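Sensor protein (Rhodopseudomonas palustris, PDB 2OOL) is a bacteriophytochrome, here its chromophore-binding PAS and GAF domains, which senses light through a bilin and probably signals as a histidine kinase. Local coordinates at residues L66-P70 and A71-N75; L74-P77 and I78-L82; F210-P213 and S214-P218; R222-Y225 and T226-P229. One frame throughout, in Å; residues are numbered along the deposited sequence.

Contact 1: L66-P70 and A71-N75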
loop_
_atom_site.group_PDB
_atom_site.type_symbol
_atom_site.label_atom_id
_atom_site.label_comp_id
_atom_site.label_asym_id
_atom_site.label_seq_id
_atom_site.Cartn_x
_atom_site.Cartn_y
_atom_site.Cartn_z
ATOM N N LEU A 66 17.892 -4.177 29.294
ATOM C CA LEU A 66 17.291 -4.435 30.601
ATOM C C LEU A 66 18.255 -4.247 31.777
ATOM O O LEU A 66 17.809 -4.255 32.901
ATOM C CB LEU A 66 16.746 -5.877 30.613
ATOM C CG LEU A 66 15.719 -6.106 29.500
ATOM C CD1 LEU A 66 15.375 -7.555 29.354
ATOM C CD2 LEU A 66 14.462 -5.256 29.738
ATOM N N ARG A 67 19.555 -4.104 31.518
ATOM C CA ARG A 67 20.562 -3.846 32.543
ATOM C C ARG A 67 20.796 -5.049 33.462
ATOM O O ARG A 67 21.047 -4.899 34.654
ATOM C CB ARG A 67 20.204 -2.603 33.365
ATOM C CG ARG A 67 20.130 -1.333 32.502
ATOM C CD ARG A 67 21.555 -0.800 32.191
ATOM N NE ARG A 67 21.640 -0.079 30.912
ATOM C CZ ARG A 67 22.697 -0.098 30.089
ATOM N NH1 ARG A 67 23.787 -0.830 30.373
ATOM N NH2 ARG A 67 22.661 0.595 28.951
ATOM N N GLN A 68 20.769 -6.240 32.865
ATOM C CA GLN A 68 20.910 -7.477 33.614
ATOM C C GLN A 68 21.751 -8.470 32.814
ATOM O O GLN A 68 21.788 -8.408 31.585
ATOM C CB GLN A 68 19.530 -8.048 33.939
ATOM C CG GLN A 68 18.786 -7.298 35.068
ATOM C CD GLN A 68 17.277 -7.382 34.910
ATOM O OE1 GLN A 68 16.776 -7.776 33.845
ATOM N NE2 GLN A 68 16.543 -7.012 35.956
ATOM N N PRO A 69 22.484 -9.365 33.521
ATOM C CA PRO A 69 23.253 -10.373 32.785
ATOM C C PRO A 69 22.322 -11.263 31.947
ATOM O O PRO A 69 21.272 -11.682 32.438
ATOM C CB PRO A 69 23.933 -11.190 33.895
ATOM C CG PRO A 69 23.889 -10.343 35.126
ATOM C CD PRO A 69 22.663 -9.488 34.983
ATOM N N PRO A 70 22.673 -11.511 30.675
ATOM C CA PRO A 70 21.856 -12.387 29.807
ATOM C C PRO A 70 21.496 -13.735 30.429
ATOM O O PRO A 70 20.337 -14.127 30.409
ATOM C CB PRO A 70 22.730 -12.574 28.563
ATOM C CG PRO A 70 23.520 -11.367 28.494
ATOM C CD PRO A 70 23.817 -10.961 29.937
ATOM N N ALA A 71 22.465 -14.411 31.025
ATOM C CA ALA A 71 22.195 -15.707 31.642
ATOM C C ALA A 71 21.039 -15.636 32.640
ATOM O O ALA A 71 20.265 -16.599 32.756
ATOM C CB ALA A 71 23.446 -16.266 32.322
ATOM N N SER A 72 20.879 -14.506 33.331
ATOM C CA SER A 72 19.955 -14.479 34.459
ATOM C C SER A 72 18.498 -14.451 34.023
ATOM O O SER A 72 17.602 -14.614 34.870
ATOM C CB SER A 72 20.253 -13.293 35.366
ATOM O OG SER A 72 20.120 -12.091 34.650
ATOM N N LEU A 73 18.253 -14.204 32.725
ATOM C CA LEU A 73 16.876 -14.147 32.187
ATOM C C LEU A 73 16.363 -15.540 31.827
ATOM O O LEU A 73 15.199 -15.720 31.426
ATOM C CB LEU A 73 16.804 -13.240 30.945
ATOM C CG LEU A 73 17.140 -11.754 31.227
ATOM C CD1 LEU A 73 17.381 -10.917 30.001
ATOM C CD2 LEU A 73 16.069 -11.099 32.106
ATOM N N LEU A 74 17.221 -16.537 31.955
ATOM C CA LEU A 74 16.839 -17.840 31.437
ATOM C C LEU A 74 15.731 -18.460 32.347
ATOM O O LEU A 74 15.808 -18.510 33.582
ATOM C CB LEU A 74 18.068 -18.735 31.191
ATOM C CG LEU A 74 19.122 -18.167 30.195
ATOM C CD1 LEU A 74 20.398 -19.056 30.061
ATOM C CD2 LEU A 74 18.583 -17.834 28.791
ATOM N N ASN A 75 14.662 -18.826 31.664
ATOM C CA ASN A 75 13.439 -19.344 32.210
ATOM C C ASN A 75 12.506 -18.342 32.877
ATOM O O ASN A 75 11.536 -18.746 33.533
ATOM C CB ASN A 75 13.708 -20.541 33.144
ATOM C CG ASN A 75 12.656 -21.579 33.020
ATOM O OD1 ASN A 75 12.330 -22.298 33.980
ATOM N ND2 ASN A 75 12.085 -21.668 31.835
#

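Contact 2: L74-P77 and I78-L82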
loop_
_atom_site.group_PDB
_atom_site.type_symbol
_atom_site.label_atom_id
_atom_site.label_comp_id
_atom_site.label_asym_id
_atom_site.label_seq_id
_atom_site.Cartn_x
_atom_site.Cartn_y
_atom_site.Cartn_z
ATOM N N LEU A 74 17.221 -16.537 31.955
ATOM C CA LEU A 74 16.839 -17.840 31.437
ATOM C C LEU A 74 15.731 -18.460 32.347
ATOM O O LEU A 74 15.808 -18.510 33.582
ATOM C CB LEU A 74 18.068 -18.735 31.191
ATOM C CG LEU A 74 19.122 -18.167 30.195
ATOM C CD1 LEU A 74 20.398 -19.056 30.061
ATOM C CD2 LEU A 74 18.583 -17.834 28.791
ATOM N N ASN A 75 14.662 -18.826 31.664
ATOM C CA ASN A 75 13.439 -19.344 32.210
ATOM C C ASN A 75 12.506 -18.342 32.877
ATOM O O ASN A 75 11.536 -18.746 33.533
ATOM C CB ASN A 75 13.708 -20.541 33.144
ATOM C CG ASN A 75 12.656 -21.579 33.020
ATOM O OD1 ASN A 75 12.330 -22.298 33.980
ATOM N ND2 ASN A 75 12.085 -21.668 31.835
ATOM N N VAL A 76 12.771 -17.052 32.698
ATOM C CA VAL A 76 11.913 -16.016 33.237
ATOM C C VAL A 76 10.754 -15.731 32.276
ATOM O O VAL A 76 10.938 -15.696 31.074
ATOM C CB VAL A 76 12.721 -14.732 33.523
ATOM C CG1 VAL A 76 11.810 -13.644 34.006
ATOM C CG2 VAL A 76 13.798 -15.037 34.574
ATOM N N PRO A 77 9.539 -15.563 32.796
ATOM C CA PRO A 77 8.487 -15.182 31.882
ATOM C C PRO A 77 8.768 -13.827 31.154
ATOM O O PRO A 77 9.163 -12.825 31.769
ATOM C CB PRO A 77 7.256 -15.106 32.763
ATOM C CG PRO A 77 7.573 -15.864 33.959
ATOM C CD PRO A 77 9.049 -15.764 34.161
ATOM N N ILE A 78 8.592 -13.803 29.852
ATOM C CA ILE A 78 8.973 -12.595 29.111
ATOM C C ILE A 78 8.048 -11.429 29.543
ATOM O O ILE A 78 8.462 -10.269 29.541
ATOM C CB ILE A 78 8.974 -12.813 27.596
ATOM C CG1 ILE A 78 9.732 -11.651 26.892
ATOM C CG2 ILE A 78 7.559 -12.987 27.073
ATOM C CD1 ILE A 78 9.855 -11.794 25.436
ATOM N N ALA A 79 6.833 -11.777 29.972
ATOM C CA ALA A 79 5.805 -10.817 30.383
ATOM C C ALA A 79 6.255 -9.943 31.528
ATOM O O ALA A 79 5.661 -8.907 31.773
ATOM C CB ALA A 79 4.522 -11.539 30.754
ATOM N N HIS A 80 7.276 -10.372 32.261
ATOM C CA HIS A 80 7.834 -9.528 33.297
ATOM C C HIS A 80 8.485 -8.259 32.765
ATOM O O HIS A 80 8.548 -7.273 33.494
ATOM C CB HIS A 80 8.803 -10.288 34.191
ATOM C CG HIS A 80 8.126 -11.253 35.098
ATOM N ND1 HIS A 80 8.779 -12.323 35.660
ATOM C CD2 HIS A 80 6.843 -11.331 35.521
ATOM C CE1 HIS A 80 7.940 -13.006 36.414
ATOM N NE2 HIS A 80 6.754 -12.435 36.337
ATOM N N TYR A 81 8.917 -8.256 31.513
ATOM C CA TYR A 81 9.566 -7.081 30.936
ATOM C C TYR A 81 8.724 -6.390 29.858
ATOM O O TYR A 81 9.243 -5.558 29.129
ATOM C CB TYR A 81 10.877 -7.483 30.314
ATOM C CG TYR A 81 11.702 -8.349 31.188
ATOM C CD1 TYR A 81 11.694 -9.723 31.008
ATOM C CD2 TYR A 81 12.493 -7.804 32.195
ATOM C CE1 TYR A 81 12.435 -10.549 31.819
ATOM C CE2 TYR A 81 13.251 -8.623 33.023
ATOM C CZ TYR A 81 13.210 -10.001 32.817
ATOM O OH TYR A 81 13.940 -10.880 33.595
ATOM N N LEU A 82 7.455 -6.759 29.742
ATOM C CA LEU A 82 6.541 -6.133 28.821
ATOM C C LEU A 82 5.474 -5.427 29.632
ATOM O O LEU A 82 5.269 -5.740 30.793
ATOM C CB LEU A 82 5.866 -7.163 27.919
ATOM C CG LEU A 82 6.732 -8.125 27.111
ATOM C CD1 LEU A 82 5.871 -9.073 26.322
ATOM C CD2 LEU A 82 7.663 -7.310 26.162
#

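Contact 3: F210-P213 and S214-P218. With LBV (3-[2-[(Z)-[3-(2-carboxyethyl)-5-[(Z)-(4-ethenyl-3-methyl-5-oxidanylidene-pyrrol-2-ylidene)methyl]-4-methyl-pyrrol-1-ium -2-ylidene]methyl]-5-[(Z)-[(3E)-3-ethylidene-4-methyl-5-oxidanylidene-pyrrolidin-2-ylidene]methyl]-4-methyl-1H-pyrrol-3- yl]propanoic acid), chain C.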
loop_
_atom_site.group_PDB
_atom_site.type_symbol
_atom_site.label_atom_id
_atom_site.label_comp_id
_atom_site.label_asym_id
_atom_site.label_seq_id
_atom_site.Cartn_x
_atom_site.Cartn_y
_atom_site.Cartn_z
ATOM N N PHE A 210 26.269 -4.795 -15.757
ATOM C CA PHE A 210 27.443 -5.523 -15.249
ATOM C C PHE A 210 27.123 -7.003 -14.962
ATOM O O PHE A 210 26.001 -7.339 -14.647
ATOM C CB PHE A 210 27.971 -4.891 -13.957
ATOM C CG PHE A 210 28.854 -3.708 -14.166
ATOM C CD1 PHE A 210 30.095 -3.648 -13.548
ATOM C CD2 PHE A 210 28.458 -2.644 -14.963
ATOM C CE1 PHE A 210 30.931 -2.552 -13.743
ATOM C CE2 PHE A 210 29.293 -1.556 -15.171
ATOM C CZ PHE A 210 30.527 -1.505 -14.563
ATOM N N HIS A 211 28.134 -7.860 -15.094
ATOM C CA HIS A 211 28.013 -9.301 -14.885
ATOM C C HIS A 211 28.844 -9.686 -13.665
ATOM O O HIS A 211 29.918 -9.128 -13.426
ATOM C CB HIS A 211 28.514 -10.100 -16.099
ATOM C CG HIS A 211 27.590 -10.083 -17.278
ATOM N ND1 HIS A 211 26.646 -11.061 -17.500
ATOM C CD2 HIS A 211 27.491 -9.226 -18.321
ATOM C CE1 HIS A 211 25.987 -10.793 -18.614
ATOM N NE2 HIS A 211 26.486 -9.689 -19.134
ATOM N N PHE A 212 28.345 -10.651 -12.907
ATOM C CA PHE A 212 28.977 -11.054 -11.652
ATOM C C PHE A 212 29.043 -12.565 -11.620
ATOM O O PHE A 212 28.113 -13.216 -12.093
ATOM C CB PHE A 212 28.175 -10.489 -10.451
ATOM C CG PHE A 212 28.369 -9.023 -10.247
ATOM C CD1 PHE A 212 27.645 -8.101 -11.009
ATOM C CD2 PHE A 212 29.331 -8.550 -9.364
ATOM C CE1 PHE A 212 27.858 -6.729 -10.879
ATOM C CE2 PHE A 212 29.549 -7.174 -9.226
ATOM C CZ PHE A 212 28.803 -6.263 -9.995
ATOM N N PRO A 213 30.150 -13.128 -11.088
ATOM C CA PRO A 213 30.304 -14.585 -10.970
ATOM C C PRO A 213 29.346 -15.274 -10.001
ATOM O O PRO A 213 28.924 -14.697 -9.008
ATOM C CB PRO A 213 31.760 -14.757 -10.515
ATOM C CG PRO A 213 32.151 -13.451 -9.925
ATOM C CD PRO A 213 31.347 -12.397 -10.644
ATOM N N SER A 214 29.011 -16.517 -10.289
ATOM C CA SER A 214 28.096 -17.294 -9.447
ATOM C C SER A 214 28.483 -17.392 -7.967
ATOM O O SER A 214 27.623 -17.445 -7.098
ATOM C CB SER A 214 28.026 -18.701 -9.977
ATOM O OG SER A 214 29.311 -19.288 -9.840
ATOM N N SER A 215 29.775 -17.449 -7.682
ATOM C CA SER A 215 30.266 -17.546 -6.302
ATOM C C SER A 215 29.974 -16.308 -5.449
ATOM O O SER A 215 30.209 -16.322 -4.252
ATOM C CB SER A 215 31.779 -17.735 -6.312
ATOM O OG SER A 215 32.428 -16.570 -6.839
ATOM N N ASP A 216 29.551 -15.207 -6.062
ATOM C CA ASP A 216 29.182 -14.028 -5.281
ATOM C C ASP A 216 27.905 -14.233 -4.462
ATOM O O ASP A 216 27.723 -13.542 -3.470
ATOM C CB ASP A 216 29.019 -12.811 -6.172
ATOM C CG ASP A 216 30.350 -12.252 -6.665
ATOM O OD1 ASP A 216 31.411 -12.894 -6.446
ATOM O OD2 ASP A 216 30.331 -11.159 -7.287
ATOM N N ILE A 217 27.027 -15.138 -4.898
ATOM C CA ILE A 217 25.836 -15.524 -4.130
ATOM C C ILE A 217 25.794 -17.059 -4.155
ATOM O O ILE A 217 25.047 -17.641 -4.941
ATOM C CB ILE A 217 24.516 -14.938 -4.700
ATOM C CG1 ILE A 217 24.658 -13.430 -5.000
ATOM C CG2 ILE A 217 23.378 -15.171 -3.721
ATOM C CD1 ILE A 217 23.379 -12.742 -5.553
ATOM N N PRO A 218 26.598 -17.715 -3.287
ATOM C CA PRO A 218 26.840 -19.149 -3.356
ATOM C C PRO A 218 25.602 -19.973 -3.071
ATOM O O PRO A 218 24.534 -19.433 -2.727
ATOM C CB PRO A 218 27.941 -19.369 -2.332
ATOM C CG PRO A 218 27.774 -18.236 -1.377
ATOM C CD PRO A 218 27.322 -17.101 -2.166
HETATM C C1A LBV C . 31.747 -13.597 -2.353
HETATM C C1B LBV C . 28.352 -14.794 0.254
HETATM O O1B LBV C . 24.633 -14.719 5.551
HETATM C C1C LBV C . 25.055 -11.958 -1.046
HETATM O O1C LBV C . 21.525 -8.265 -0.072
HETATM C C1D LBV C . 25.683 -9.060 -4.740
HETATM C C2A LBV C . 32.652 -14.793 -2.188
HETATM C C2B LBV C . 27.575 -15.342 1.283
HETATM O O2B LBV C . 22.952 -14.222 4.219
HETATM C C2C LBV C . 23.879 -11.199 -1.223
HETATM O O2C LBV C . 23.624 -7.896 0.521
HETATM C C2D LBV C . 26.028 -8.920 -6.100
HETATM C C3A LBV C . 31.768 -15.592 -1.214
HETATM C C3B LBV C . 26.354 -14.672 1.310
HETATM C C3C LBV C . 24.061 -10.452 -2.376
HETATM C C3D LBV C . 25.582 -7.673 -6.482
HETATM C C4A LBV C . 30.573 -14.867 -0.952
HETATM C C4B LBV C . 26.374 -13.729 0.240
HETATM C C4C LBV C . 25.345 -10.724 -2.878
HETATM C C4D LBV C . 24.989 -7.087 -5.355
HETATM C CAA LBV C . 32.059 -16.860 -0.661
HETATM C CAB LBV C . 25.217 -14.931 2.310
HETATM C CAC LBV C . 22.581 -11.115 -0.386
HETATM C CAD LBV C . 25.750 -7.138 -7.736
HETATM C CBA LBV C . 33.297 -17.779 -0.935
HETATM C CBB LBV C . 25.165 -13.884 3.404
HETATM C CBC LBV C . 22.755 -10.120 0.805
HETATM C CBD LBV C . 25.273 -5.884 -8.101
HETATM C CGB LBV C . 24.153 -14.318 4.483
HETATM C CGC LBV C . 22.621 -8.618 0.390
HETATM C CHB LBV C . 29.600 -15.352 -0.059
HETATM C CHC LBV C . 25.253 -12.871 0.015
HETATM C CHD LBV C . 25.965 -10.214 -4.021
HETATM C CMA LBV C . 33.959 -14.330 -1.524
HETATM C CMB LBV C . 28.003 -16.467 2.252
HETATM C CMC LBV C . 22.967 -9.506 -2.919
HETATM C CMD LBV C . 26.742 -9.922 -7.034
HETATM N N_A LBV C . 30.610 -13.719 -1.637
HETATM O O_A LBV C . 32.004 -12.626 -3.058
HETATM N N_B LBV C . 27.580 -13.865 -0.336
HETATM N N_C LBV C . 25.885 -11.617 -2.046
HETATM N N_D LBV C . 25.092 -7.948 -4.344
HETATM O O_D LBV C . 24.459 -5.967 -5.257
#

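Contact 4: R222-Y225 and T226-P229. With LBV (3-[2-[(Z)-[3-(2-carboxyethyl)-5-[(Z)-(4-ethenyl-3-methyl-5-oxidanylidene-pyrrol-2-ylidene)methyl]-4-methyl-pyrrol-1-ium -2-ylidene]methyl]-5-[(Z)-[(3E)-3-ethylidene-4-methyl-5-oxidanylidene-pyrrolidin-2-ylidene]methyl]-4-methyl-1H-pyrrol-3- yl]propanoic acid), chain C.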
loop_
_atom_site.group_PDB
_atom_site.type_symbol
_atom_site.label_atom_id
_atom_site.label_comp_id
_atom_site.label_asym_id
_atom_site.label_seq_id
_atom_site.Cartn_x
_atom_site.Cartn_y
_atom_site.Cartn_z
ATOM N N ARG A 222 21.695 -19.010 -1.886
ATOM C CA ARG A 222 20.587 -19.055 -2.848
ATOM C C ARG A 222 19.455 -19.953 -2.423
ATOM O O ARG A 222 18.302 -19.584 -2.612
ATOM C CB ARG A 222 21.071 -19.516 -4.180
ATOM C CG ARG A 222 21.738 -18.476 -4.917
ATOM C CD ARG A 222 21.957 -18.883 -6.316
ATOM N NE ARG A 222 23.336 -19.311 -6.507
ATOM C CZ ARG A 222 23.733 -20.539 -6.706
ATOM N NH1 ARG A 222 22.858 -21.554 -6.735
ATOM N NH2 ARG A 222 25.028 -20.747 -6.872
ATOM N N ALA A 223 19.773 -21.142 -1.899
ATOM C CA ALA A 223 18.756 -22.027 -1.243
ATOM C C ALA A 223 17.989 -21.285 -0.105
ATOM O O ALA A 223 16.744 -21.283 -0.064
ATOM C CB ALA A 223 19.428 -23.385 -0.699
ATOM N N LEU A 224 18.705 -20.640 0.805
ATOM C CA LEU A 224 18.034 -19.844 1.859
ATOM C C LEU A 224 17.175 -18.741 1.259
ATOM O O LEU A 224 16.017 -18.586 1.624
ATOM C CB LEU A 224 19.047 -19.228 2.822
ATOM C CG LEU A 224 18.469 -18.424 4.028
ATOM C CD1 LEU A 224 17.565 -19.254 4.905
ATOM C CD2 LEU A 224 19.584 -17.907 4.896
ATOM N N TYR A 225 17.727 -17.991 0.313
ATOM C CA TYR A 225 16.975 -16.885 -0.267
ATOM C C TYR A 225 15.769 -17.312 -1.072
ATOM O O TYR A 225 14.921 -16.499 -1.334
ATOM C CB TYR A 225 17.860 -16.004 -1.083
ATOM C CG TYR A 225 19.038 -15.458 -0.348
ATOM C CD1 TYR A 225 19.079 -15.393 1.057
ATOM C CD2 TYR A 225 20.129 -14.995 -1.046
ATOM C CE1 TYR A 225 20.180 -14.898 1.706
ATOM C CE2 TYR A 225 21.214 -14.474 -0.398
ATOM C CZ TYR A 225 21.234 -14.429 0.977
ATOM O OH TYR A 225 22.340 -13.905 1.601
ATOM N N THR A 226 15.661 -18.609 -1.407
ATOM C CA THR A 226 14.528 -19.123 -2.140
ATOM C C THR A 226 13.384 -19.283 -1.168
ATOM O O THR A 226 12.219 -19.118 -1.540
ATOM C CB THR A 226 14.841 -20.489 -2.819
ATOM O OG1 THR A 226 15.913 -20.323 -3.737
ATOM C CG2 THR A 226 13.642 -21.029 -3.552
ATOM N N ILE A 227 13.692 -19.615 0.078
ATOM C CA ILE A 227 12.623 -19.845 1.066
ATOM C C ILE A 227 12.400 -18.669 2.018
ATOM O O ILE A 227 11.360 -18.591 2.618
ATOM C CB ILE A 227 12.826 -21.140 1.880
ATOM C CG1 ILE A 227 14.146 -21.101 2.663
ATOM C CG2 ILE A 227 12.790 -22.326 0.935
ATOM C CD1 ILE A 227 14.303 -22.242 3.639
ATOM N N ASN A 228 13.382 -17.796 2.182
ATOM C CA ASN A 228 13.261 -16.594 2.995
ATOM C C ASN A 228 13.596 -15.390 2.116
ATOM O O ASN A 228 14.762 -15.074 1.945
ATOM C CB ASN A 228 14.202 -16.632 4.204
ATOM C CG ASN A 228 14.048 -15.380 5.083
ATOM O OD1 ASN A 228 13.396 -14.447 4.666
ATOM N ND2 ASN A 228 14.682 -15.337 6.225
ATOM N N PRO A 229 12.569 -14.757 1.505
ATOM C CA PRO A 229 12.780 -13.809 0.416
ATOM C C PRO A 229 13.187 -12.357 0.697
ATOM O O PRO A 229 13.361 -11.606 -0.298
ATOM C CB PRO A 229 11.423 -13.789 -0.318
ATOM C CG PRO A 229 10.396 -14.124 0.751
ATOM C CD PRO A 229 11.132 -15.000 1.775
HETATM C C1A LBV C . 31.747 -13.597 -2.353
HETATM C C1B LBV C . 28.352 -14.794 0.254
HETATM O O1B LBV C . 24.633 -14.719 5.551
HETATM C C1C LBV C . 25.055 -11.958 -1.046
HETATM O O1C LBV C . 21.525 -8.265 -0.072
HETATM C C1D LBV C . 25.683 -9.060 -4.740
HETATM C C2A LBV C . 32.652 -14.793 -2.188
HETATM C C2B LBV C . 27.575 -15.342 1.283
HETATM O O2B LBV C . 22.952 -14.222 4.219
HETATM C C2C LBV C . 23.879 -11.199 -1.223
HETATM O O2C LBV C . 23.624 -7.896 0.521
HETATM C C2D LBV C . 26.028 -8.920 -6.100
HETATM C C3A LBV C . 31.768 -15.592 -1.214
HETATM C C3B LBV C . 26.354 -14.672 1.310
HETATM C C3C LBV C . 24.061 -10.452 -2.376
HETATM C C3D LBV C . 25.582 -7.673 -6.482
HETATM C C4A LBV C . 30.573 -14.867 -0.952
HETATM C C4B LBV C . 26.374 -13.729 0.240
HETATM C C4C LBV C . 25.345 -10.724 -2.878
HETATM C C4D LBV C . 24.989 -7.087 -5.355
HETATM C CAA LBV C . 32.059 -16.860 -0.661
HETATM C CAB LBV C . 25.217 -14.931 2.310
HETATM C CAC LBV C . 22.581 -11.115 -0.386
HETATM C CAD LBV C . 25.750 -7.138 -7.736
HETATM C CBA LBV C . 33.297 -17.779 -0.935
HETATM C CBB LBV C . 25.165 -13.884 3.404
HETATM C CBC LBV C . 22.755 -10.120 0.805
HETATM C CBD LBV C . 25.273 -5.884 -8.101
HETATM C CGB LBV C . 24.153 -14.318 4.483
HETATM C CGC LBV C . 22.621 -8.618 0.390
HETATM C CHB LBV C . 29.600 -15.352 -0.059
HETATM C CHC LBV C . 25.253 -12.871 0.015
HETATM C CHD LBV C . 25.965 -10.214 -4.021
HETATM C CMA LBV C . 33.959 -14.330 -1.524
HETATM C CMB LBV C . 28.003 -16.467 2.252
HETATM C CMC LBV C . 22.967 -9.506 -2.919
HETATM C CMD LBV C . 26.742 -9.922 -7.034
HETATM N N_A LBV C . 30.610 -13.719 -1.637
HETATM O O_A LBV C . 32.004 -12.626 -3.058
HETATM N N_B LBV C . 27.580 -13.865 -0.336
HETATM N N_C LBV C . 25.885 -11.617 -2.046
HETATM N N_D LBV C . 25.092 -7.948 -4.344
HETATM O O_D LBV C . 24.459 -5.967 -5.257
#

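Contact 1: L66-P70 and A71-N75
Leu73 packs against Pro70 and Leu66 at a 3-10 turn of the PAS fold, in the loop between helix 62-66 and helix 84-94. From CB outward, its side chain first runs along a carbonyl: Leu73 CB lies 3.7 Å from Pro70 O, CG stays beside the same oxygen slightly farther off, and then the branch divides. Leu73 CD1 meets Leu66 CD1 at 4.0 Å, the two chains crossing at a slant, which packs the turn on the end of the preceding helix. CD2 approaches the amide of Gln68, but Gln68 is modelled in two conformations and that touch is doubtful. Val62 also lies against Leu73, which is buried.

The backbone closes the turn with two successive 3-10 bonds: Ser72 N to Pro69 O at 3.0 Å, and Leu73 N to Pro70 O at 3.1 Å. Pro69 O takes a second donor from the same serine. With chi1 at 60°, Ser72 OG stands between its backbone N and carbonyl carbon and turns back to Pro69 O at 2.5 Å, a length too short to be trusted exactly. OG arrives in the carbonyl plane, on a lone pair, while Ser72 N sits above that plane.

Contact 2: L74-P77 and I78-L82
His80 lays its imidazole beside the Pro77 ring, both side chains pointing the same way, with Pro77 CB over the centre of one imidazole face, 4.2 Å above the plane. Farther along the pair, Pro77 CD comes to 3.7 Å from His80 CE1. Val76 arrives from another direction: its CG1 sits at the imidazole edge, near the ring plane and 3.7 Å from His80 ND1. CG1 is the branch extended away from the backbone N (chi1 177°), and this carries it on to Tyr81, where it lies 3.5 Å from the hydroxyl OH and 3.8 Å from CE1. One methyl group thus bridges two aromatic side chains, each running across the valine at roughly a right angle. The backbone fixes this grouping with the 3-10 bond from His80 N to Pro77 O, 3.1 Å long, and Tyr81 N repeats the pattern on Ile78 O.

While His80 stays at the surface, Ile78 turns inward from the same 3-10 segment. It packs on Phe46 and Val48 of strand 44-48, Ile55 of strand 55-59 and Leu90 of helix 84-94, so the turn joins the PAS sheet to the helix that follows.

Contact 3: F210-P213 and S214-P218
Pro213 and Asp216 close a 3-10 turn that leads out of edge strand 211-212 of the GAF domain, and residues 213-218, Pro-Ser-Ser-Asp-Ile-Pro, form the PxSDIP-type signature of the bilin pocket in phytochromes. The backbone bond across the turn runs from Asp216 N to Pro213 O at 3.1 Å; Ile217 N makes the next one, to Ser214 O.

Among the side chains, the carboxylate of Asp216 leans on two neighbours at once. Asp216 OD2 lies in the plane of the Phe212 ring, at its edge and 3.5 Å from Phe212 CD2, where the slightly positive ring hydrogens probably face the carboxylate. The carboxylate plane is turned 56° from the ring. OD1 of Asp216 touches Pro213 CG at 3.6 Å. Tyr272 of helix 267-276 packs on both Phe212 and Asp216.

Apolar contacts hold the chromophore. The vinyl carbon CAD of LBV sits over the centre of one Phe212 face, 3.7 Å above it. Ile217 CG1 approaches ring C at LBV atom C4C, 3.5 Å away, and Pro218 CD approaches ring B at C1B, also 3.5 Å.

From this turn the polar hold on the bilin is a main-chain one, added to bonds from other residues such as Ser283 and His269: Asp216 O accepts from two pyrrole nitrogens together. Asp216 O lies 3.2 Å from LBV N_B and 3.0 Å from LBV N_C, the latter a weak bond with an N-H...O angle of 135°.

Contact 4: R222-Y225 and T226-P229
The last turn of helix 219-227 lines the bilin pocket of the GAF domain with Tyr225, and around that residue the helix winds down through bonds between 222-225 and 226-229. Thr226 OG1 returns to Arg222 O at 2.7 Å: with chi1 at -61° the hydroxyl lies beside its own backbone N and faces the carbonyl one turn back. Thr226 N meanwhile bonds to Ala223 O at 3.2 Å. Leu224 O then takes two donors, Ile227 N at 3.0 Å from above the carbonyl plane and Asn228 N at 2.8 Å nearly in line with the C=O. Helical and 3-10 spacing therefore meet on one oxygen just where Asn228 leaves the helix; its ND2 goes on to Ser258 O. Arg222 turns the other way, its NE bonded to Ile217 O.

Tyr225 stretches into the pocket. Tyr225 OH donates to propionate oxygen O2B of LBV at 2.7 Å, and O2B lies in the ring plane, at the edge. Tyr225 CE2 also touches CAC of the ring C propionate of LBV, 3.6 Å away. Arg231 makes a cation-pi contact with the same ring, and its positive charge may polarise the phenol and strengthen it as a donor. The ring B propionate thus has one hydrogen bond from a tyrosine at the helix end, one of several that hold the bilin.

From the N terminus the chain meets contact 1 first, then contact 2. Each closes a short turn in the loop between helix 62-66 and helix 84-94; neither encloses the other, since contact 2 starts on the residues, Leu74 and Asn75, where contact 1 ends. Tyr81 of contact 2 packs back on Leu66 of contact 1, so the two turns of the PAS domain lie against each other. The GAF domain comes later. Contact 3 turns the chain out of strand 211-212, and contact 4 finishes the helix that follows, their centres about 16 Å apart. They meet where the turn passes into the helix, and both touch the bilin. Contacts 1 and 3 lie about 42 Å apart, centre to centre.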